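Local coordinates for protein prephenate dehydrogenase (Corynebacterium glutamicum ATCC 13032, PDB 3KTD) that probably catalyses the NAD(P)+-dependent oxidative decarboxylation of prephenate, a step on the route to tyrosine, at residues T98-V103 against V121-M126; V11-L16 against V73-M78. All blocks are in the same frame, centred on the assembly; numbering follows the deposited sequence.

Interaction 1: T98-V103 against V121-M126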
loop_
_atom_site.group_PDB
_atom_site.type_symbol
_atom_site.label_atom_id
_atom_site.label_comp_id
_atom_site.label_asym_id
_atom_site.label_seq_id
_atom_site.Cartn_x
_atom_site.Cartn_y
_atom_site.Cartn_z
ATOM N N THR A 98 4.939 25.639 18.821
ATOM C CA THR A 98 4.988 24.236 18.445
ATOM C C THR A 98 5.258 24.087 16.952
ATOM O O THR A 98 5.109 25.044 16.200
ATOM C CB THR A 98 3.681 23.527 18.820
ATOM O OG1 THR A 98 3.797 22.127 18.541
ATOM C CG2 THR A 98 2.499 24.116 18.068
ATOM N N ASP A 99 5.681 22.895 16.536
ATOM C CA ASP A 99 5.958 22.608 15.126
ATOM C C ASP A 99 5.076 21.456 14.652
ATOM O O ASP A 99 4.327 20.894 15.436
ATOM C CB ASP A 99 7.427 22.246 14.920
ATOM C CG ASP A 99 7.745 20.820 15.331
ATOM O OD1 ASP A 99 7.615 20.500 16.528
ATOM O OD2 ASP A 99 8.140 20.024 14.452
ATOM N N VAL A 100 5.180 21.091 13.378
ATOM C CA VAL A 100 4.345 20.021 12.814
ATOM C C VAL A 100 5.131 18.947 12.036
ATOM O O VAL A 100 4.544 18.100 11.364
ATOM C CB VAL A 100 3.312 20.625 11.885
ATOM C CG1 VAL A 100 2.476 21.657 12.641
ATOM C CG2 VAL A 100 4.007 21.240 10.682
ATOM N N VAL A 101 6.452 18.949 12.181
ATOM C CA VAL A 101 7.319 18.138 11.335
ATOM C C VAL A 101 7.342 16.645 11.668
ATOM O O VAL A 101 7.330 16.238 12.820
ATOM C CB VAL A 101 8.747 18.722 11.342
ATOM C CG1 VAL A 101 9.705 17.866 10.538
ATOM C CG2 VAL A 101 8.716 20.156 10.794
ATOM N N SER A 102 7.384 15.854 10.603
ATOM C CA SER A 102 7.457 14.385 10.616
ATOM C C SER A 102 8.524 13.778 11.520
ATOM O O SER A 102 8.331 12.679 12.021
ATOM C CB SER A 102 7.669 13.893 9.169
ATOM O OG SER A 102 8.491 14.792 8.413
ATOM N N VAL A 103 9.648 14.474 11.698
ATOM C CA VAL A 103 10.741 14.032 12.574
ATOM C C VAL A 103 10.829 15.015 13.735
ATOM O O VAL A 103 10.624 16.208 13.545
ATOM C CB VAL A 103 12.088 13.986 11.823
ATOM C CG1 VAL A 103 13.189 13.443 12.717
ATOM C CG2 VAL A 103 11.966 13.127 10.591
ATOM N N VAL A 121 6.785 23.139 22.495
ATOM C CA VAL A 121 6.126 21.851 22.596
ATOM C C VAL A 121 6.064 21.222 21.208
ATOM O O VAL A 121 5.367 21.705 20.322
ATOM C CB VAL A 121 4.737 21.949 23.193
ATOM C CG1 VAL A 121 4.140 20.530 23.322
ATOM C CG2 VAL A 121 4.801 22.670 24.551
ATOM N N GLY A 122 6.815 20.145 21.022
ATOM C CA GLY A 122 6.818 19.449 19.754
ATOM C C GLY A 122 5.455 18.869 19.432
ATOM O O GLY A 122 4.719 18.430 20.318
ATOM N N SER A 123 5.091 18.900 18.162
ATOM C CA SER A 123 3.912 18.188 17.751
ATOM C C SER A 123 4.049 17.674 16.331
ATOM O O SER A 123 4.843 18.170 15.550
ATOM C CB SER A 123 2.684 19.065 17.896
ATOM O OG SER A 123 2.378 19.704 16.677
ATOM N N HIS A 124 3.265 16.660 16.017
ATOM C CA HIS A 124 3.291 16.038 14.703
ATOM C C HIS A 124 1.927 15.460 14.369
ATOM O O HIS A 124 1.534 14.483 14.987
ATOM C CB HIS A 124 4.349 14.926 14.666
ATOM C CG HIS A 124 4.355 14.131 13.396
ATOM N ND1 HIS A 124 4.733 12.806 13.349
ATOM C CD2 HIS A 124 4.014 14.471 12.129
ATOM C CE1 HIS A 124 4.638 12.369 12.105
ATOM N NE2 HIS A 124 4.198 13.358 11.347
ATOM N N PRO A 125 1.190 16.079 13.427
ATOM C CA PRO A 125 -0.055 15.473 12.933
ATOM C C PRO A 125 0.224 14.378 11.914
ATOM O O PRO A 125 1.116 14.531 11.077
ATOM C CB PRO A 125 -0.767 16.642 12.247
ATOM C CG PRO A 125 0.310 17.583 11.878
ATOM C CD PRO A 125 1.331 17.471 12.964
HETATM N N MSE A 126 -0.524 13.280 11.967
HETATM C CA MSE A 126 -0.364 12.219 10.974
HETATM C C MSE A 126 -1.165 12.583 9.719
HETATM O O MSE A 126 -1.818 11.726 9.120
HETATM C CB MSE A 126 -0.828 10.862 11.512
HETATM C CG MSE A 126 -0.181 10.411 12.803
HETATM SE SE MSE A 126 1.754 10.520 12.874
HETATM C CE MSE A 126 2.205 9.511 11.241
#
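The side chain of T98 reaches across to the carbonyl of V121, where OG1 comes to 2.4 Å from O, too short to be taken at face value, so the hydrogen bond it suggests is doubtful in detail. The hydroxyl is turned anti to the backbone N (chi1 -175°), which points it at the V121 carbonyl and brings OG1 to 3.3 Å from CB of S123. D99 works in two directions. Its carbonyl O receives the hydroxyl of S123, OG to O 2.6 Å, arriving almost in line with the C=O bond. Its carboxylate folds back over the segment's own turn: OD2 accepts from N of V101 at 3.0 Å, an Asx turn in which the N-H comes from above the carboxylate plane, while OD1 takes a weak bond from N of S123. K104 forms a salt bridge with OD2, and the hydroxyl of Y120 binds OD1. At V100 the chains come close through a CA-H...O contact, V100 CA to S123 O 3.3 Å, and CB of V100 rests against CD of P125 at 3.9 Å. V101 contributes mainly its carbonyl O, 3.7 Å from CG of H124. S102 then sets its CA over one face of the H124 imidazole, 3.7 Å from the ring centroid and 20° off the normal, a CH-pi contact offset toward the rim at NE2. The other ring nitrogen, ND1, is hydrogen-bonded to H190. The contact joins the two strands, 97-99 and 120-125, of a beta-alpha-beta unit of the presumed nucleotide-binding domain, whose helix is 105-113. The firm polar link across it is S123 OG to D99 O; the carboxylate's own link across is weak, and the salt bridge to K104 would be expected to keep D99 ionised despite its burial.

Interaction 2: V11-L16 against V73-M78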
loop_
_atom_site.group_PDB
_atom_site.type_symbol
_atom_site.label_atom_id
_atom_site.label_comp_id
_atom_site.label_asym_id
_atom_site.label_seq_id
_atom_site.Cartn_x
_atom_site.Cartn_y
_atom_site.Cartn_z
ATOM N N VAL A 11 -4.170 31.493 18.522
ATOM C CA VAL A 11 -3.182 30.699 17.778
ATOM C C VAL A 11 -2.642 31.509 16.601
ATOM O O VAL A 11 -3.409 32.149 15.885
ATOM C CB VAL A 11 -3.780 29.366 17.270
ATOM C CG1 VAL A 11 -2.786 28.628 16.400
ATOM C CG2 VAL A 11 -4.197 28.488 18.430
ATOM N N CYS A 12 -1.323 31.472 16.414
ATOM C CA CYS A 12 -0.641 32.187 15.324
ATOM C C CYS A 12 0.116 31.202 14.407
ATOM O O CYS A 12 1.201 30.729 14.762
ATOM C CB CYS A 12 0.318 33.223 15.911
ATOM S SG CYS A 12 1.281 34.167 14.711
ATOM N N ILE A 13 -0.445 30.917 13.227
ATOM C CA ILE A 13 0.122 29.901 12.315
ATOM C C ILE A 13 1.108 30.484 11.292
ATOM O O ILE A 13 0.741 31.332 10.476
ATOM C CB ILE A 13 -0.990 29.143 11.548
ATOM C CG1 ILE A 13 -2.006 28.537 12.515
ATOM C CG2 ILE A 13 -0.384 28.033 10.708
ATOM C CD1 ILE A 13 -3.256 28.033 11.863
ATOM N N LEU A 14 2.353 30.019 11.340
ATOM C CA LEU A 14 3.384 30.472 10.415
ATOM C C LEU A 14 3.549 29.411 9.326
ATOM O O LEU A 14 4.024 28.295 9.576
ATOM C CB LEU A 14 4.688 30.745 11.159
ATOM C CG LEU A 14 4.864 32.140 11.788
ATOM C CD1 LEU A 14 3.553 32.802 12.211
ATOM C CD2 LEU A 14 5.843 32.066 12.967
ATOM N N GLY A 15 3.141 29.769 8.113
ATOM C CA GLY A 15 3.080 28.825 7.010
ATOM C C GLY A 15 1.644 28.350 6.904
ATOM O O GLY A 15 1.093 27.813 7.876
ATOM N N LEU A 16 1.039 28.559 5.733
ATOM C CA LEU A 16 -0.361 28.216 5.505
ATOM C C LEU A 16 -0.560 27.314 4.298
ATOM O O LEU A 16 -1.265 27.672 3.353
ATOM C CB LEU A 16 -1.204 29.493 5.377
ATOM C CG LEU A 16 -1.273 30.305 6.672
ATOM C CD1 LEU A 16 -1.976 31.653 6.480
ATOM C CD2 LEU A 16 -1.953 29.479 7.756
ATOM N N VAL A 73 2.423 28.364 15.776
ATOM C CA VAL A 73 2.569 27.065 15.129
ATOM C C VAL A 73 3.501 27.210 13.932
ATOM O O VAL A 73 3.205 27.957 12.997
ATOM C CB VAL A 73 1.211 26.512 14.650
ATOM C CG1 VAL A 73 1.411 25.224 13.864
ATOM C CG2 VAL A 73 0.272 26.283 15.824
ATOM N N LEU A 74 4.636 26.521 13.958
ATOM C CA LEU A 74 5.543 26.560 12.820
ATOM C C LEU A 74 5.114 25.443 11.877
ATOM O O LEU A 74 5.534 24.298 12.021
ATOM C CB LEU A 74 7.005 26.419 13.252
ATOM C CG LEU A 74 7.469 27.351 14.379
ATOM C CD1 LEU A 74 8.992 27.307 14.494
ATOM C CD2 LEU A 74 7.000 28.774 14.167
ATOM N N ALA A 75 4.249 25.807 10.929
ATOM C CA ALA A 75 3.663 24.887 9.950
ATOM C C ALA A 75 4.440 24.945 8.638
ATOM O O ALA A 75 3.900 25.286 7.583
ATOM C CB ALA A 75 2.193 25.241 9.720
ATOM N N VAL A 76 5.718 24.601 8.722
ATOM C CA VAL A 76 6.614 24.628 7.574
ATOM C C VAL A 76 7.389 23.315 7.467
ATOM O O VAL A 76 7.371 22.503 8.396
ATOM C CB VAL A 76 7.577 25.816 7.690
ATOM C CG1 VAL A 76 6.795 27.133 7.664
ATOM C CG2 VAL A 76 8.410 25.701 8.953
ATOM N N PRO A 77 8.044 23.075 6.316
ATOM C CA PRO A 77 8.854 21.854 6.191
ATOM C C PRO A 77 10.143 21.935 7.002
ATOM O O PRO A 77 10.605 23.030 7.322
ATOM C CB PRO A 77 9.165 21.784 4.693
ATOM C CG PRO A 77 9.017 23.184 4.200
ATOM C CD PRO A 77 7.938 23.798 5.035
HETATM N N MSE A 78 10.718 20.775 7.310
HETATM C CA MSE A 78 11.913 20.694 8.148
HETATM C C MSE A 78 12.995 21.681 7.697
HETATM O O MSE A 78 13.594 22.354 8.535
HETATM C CB MSE A 78 12.446 19.249 8.205
HETATM C CG MSE A 78 13.758 19.050 9.005
HETATM SE SE MSE A 78 13.708 19.434 10.946
HETATM C CE MSE A 78 15.635 19.661 11.284
#
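Backbone hydrogen bonds between V11-L16 and V73-M78 make this a regular parallel pairing, with I13 beside V73 and L14 beside L74. N of V73 donates to O of C12, N of L14 to O of V73, and N of A75 to O of L14, each at 2.8 Å between those atoms. The middle bond is the straightest, 168° at the hydrogen; the last is bent to 139°, where both chains leave the sheet.

The apolar contacts divide between the two faces. On the face of I13 and V73, CG1 of V11 meets CG2 of V73 at 3.9 Å, the two valines crossing at a slant, and CG2 of I13 touches CB of A75 at 3.9 Å. L23 of helix 18-29 packs on both I13 and V73 there. On the other face L14 and L74 lie side by side and point the same way, their CD2 atoms 3.7 Å apart, with helix 58-67 against L14.

Beyond the strands the contact turns to main chain against the side chains of A75 and V76. CB of A75 approaches O of G15 at 3.4 Å, and CG1 of V76 sits 3.6 Å from O of L14. G15 takes a positive phi (98°), a backbone shape that glycine adopts readily, and its CA lies 4.1 Å from CG1 of V76. It opens a sequence resembling the Rossmann GxGxxG motif, so this close junction, where G15 brings no side chain, is consistent with the start of a dinucleotide-binding turn.

How the interactions relate
Interaction 2 comes first along the chain and closes before interaction 1 opens; their centres lie 10 Å apart. Both belong to one mixed sheet, in which strands 11-14, 71-74, 97-99 and 120-125 are consecutive neighbours. The join between them is the pairing of strands 71-74 and 97-99: O of T98 is 2.7 Å from N of L74, a probable hydrogen bond, and CG2 of V100 packs on CA of A75. Interaction 2 therefore holds the inner strands at the glycine-rich turn, and interaction 1 carries the sheet on toward the antiparallel strand 146-149, a continuous core for the presumed nucleotide-binding domain.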